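Local coordinates for protein BfpC (Escherichia coli, PDB 3VHJ) that takes part in type IV pilus biogenesis as a membrane protein, the piece here being its N-terminal cytoplasmic domain, at residues G100-K103 and V107-D110. The protein carries 1 engineered substitution. Numbering follows the deposited sequence.
Sequences GVDK and VHFD
D102 meets the ring of H108 with both its CB and its carboxylate. OD1 of D102 accepts a weak, bent hydrogen bond from NE2 of H108, 2.7 Å between the two atoms. The carboxylate and ring planes stand 75° apart. CB of D102 lies over one face of the H108 ring, 3.3 Å from NE2 of H108. CG of D102 sits between its own backbone N and carbonyl carbon (chi1 72°), which lets the other oxygen, OD2, accept from the turn amides of D104 and M106. With an alanine here, the D104 and M106 amides would probably lose their acceptor, and NE2 of H108 its bond to OD1, leaving the ring freer to turn. Y131 packs edge-to-face with H108.

O of G100 accepts two backbone bonds, from N of H108 (2.8 Å) and N of F109 (3.1 Å). N of G100 returns one to O of F109 at 3.0 Å. CA of G100 lies at the edge of the F109 ring. A side chain on G100 would point to the same side of the sheet and crowd CD2 of F109. On the opposite side of the sheet V101 and V107 touch loosely through their CG2 methyls, 4.5 Å apart, and both rest on L75. With H108 and F109 both opposite G100, this is a classic beta bulge in the antiparallel hairpin of strands 96-101 and 107-113.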
loop_
_atom_site.group_PDB
_atom_site.type_symbol
_atom_site.label_atom_id
_atom_site.label_comp_id
_atom_site.label_asym_id
_atom_site.label_seq_id
_atom_site.Cartn_x
_atom_site.Cartn_y
_atom_site.Cartn_z
ATOM N N GLY A 100 -4.920 -3.031 1.804
ATOM C CA GLY A 100 -5.821 -4.057 1.311
ATOM C C GLY A 100 -5.317 -4.641 0.005
ATOM O O GLY A 100 -4.990 -3.901 -0.922
ATOM N N VAL A 101 -5.245 -5.969 -0.060
ATOM C CA VAL A 101 -4.778 -6.675 -1.254
ATOM C C VAL A 101 -5.838 -7.722 -1.602
ATOM O O VAL A 101 -6.290 -8.472 -0.729
ATOM C CB VAL A 101 -3.416 -7.353 -0.983
ATOM C CG1 VAL A 101 -2.979 -8.168 -2.186
ATOM C CG2 VAL A 101 -2.372 -6.293 -0.659
ATOM N N ASP A 102 -6.238 -7.769 -2.871
ATOM C CA ASP A 102 -7.284 -8.696 -3.281
ATOM C C ASP A 102 -6.814 -10.110 -3.555
ATOM O O ASP A 102 -5.626 -10.413 -3.461
ATOM C CB ASP A 102 -8.059 -8.136 -4.487
ATOM C CG ASP A 102 -7.265 -8.169 -5.780
ATOM O OD1 ASP A 102 -7.674 -7.473 -6.734
ATOM O OD2 ASP A 102 -6.251 -8.890 -5.861
ATOM N N LYS A 103 -7.766 -10.975 -3.885
ATOM C CA LYS A 103 -7.492 -12.380 -4.151
ATOM C C LYS A 103 -6.478 -12.606 -5.269
ATOM O O LYS A 103 -5.860 -13.667 -5.344
ATOM C CB LYS A 103 -8.806 -13.097 -4.482
ATOM C CG LYS A 103 -8.725 -14.616 -4.450
ATOM C CD LYS A 103 -8.361 -15.125 -3.063
ATOM C CE LYS A 103 -8.378 -16.641 -3.014
ATOM N NZ LYS A 103 -8.068 -17.149 -1.649
ATOM N N VAL A 107 -3.084 -4.566 -5.300
ATOM C CA VAL A 107 -3.227 -3.634 -4.203
ATOM C C VAL A 107 -4.478 -2.790 -4.414
ATOM O O VAL A 107 -4.603 -2.087 -5.421
ATOM C CB VAL A 107 -1.990 -2.707 -4.093
ATOM C CG1 VAL A 107 -2.204 -1.680 -2.993
ATOM C CG2 VAL A 107 -0.745 -3.537 -3.802
ATOM N N HIS A 108 -5.413 -2.884 -3.472
ATOM C CA HIS A 108 -6.645 -2.103 -3.544
ATOM C C HIS A 108 -6.523 -0.856 -2.682
ATOM O O HIS A 108 -7.035 0.204 -3.037
ATOM C CB HIS A 108 -7.850 -2.915 -3.061
ATOM C CG HIS A 108 -8.406 -3.848 -4.089
ATOM N ND1 HIS A 108 -9.721 -4.265 -4.080
ATOM C CD2 HIS A 108 -7.825 -4.461 -5.149
ATOM C CE1 HIS A 108 -9.925 -5.093 -5.090
ATOM N NE2 HIS A 108 -8.791 -5.229 -5.753
ATOM N N PHE A 109 -5.851 -0.993 -1.544
ATOM C CA PHE A 109 -5.670 0.127 -0.633
ATOM C C PHE A 109 -4.259 0.231 -0.076
ATOM O O PHE A 109 -3.644 -0.769 0.304
ATOM C CB PHE A 109 -6.649 0.021 0.545
ATOM C CG PHE A 109 -8.092 0.057 0.139
ATOM C CD1 PHE A 109 -8.674 1.244 -0.297
ATOM C CD2 PHE A 109 -8.873 -1.100 0.187
ATOM C CE1 PHE A 109 -10.015 1.284 -0.683
ATOM C CE2 PHE A 109 -10.211 -1.073 -0.196
ATOM C CZ PHE A 109 -10.784 0.124 -0.633
ATOM N N ASP A 110 -3.756 1.458 -0.041
ATOM C CA ASP A 110 -2.446 1.762 0.513
ATOM C C ASP A 110 -2.572 3.214 0.952
ATOM O O ASP A 110 -2.263 4.127 0.195
ATOM C CB ASP A 110 -1.340 1.617 -0.533
ATOM C CG ASP A 110 0.014 2.061 -0.006
ATOM O OD1 ASP A 110 0.111 2.338 1.213
ATOM O OD2 ASP A 110 0.982 2.132 -0.800
#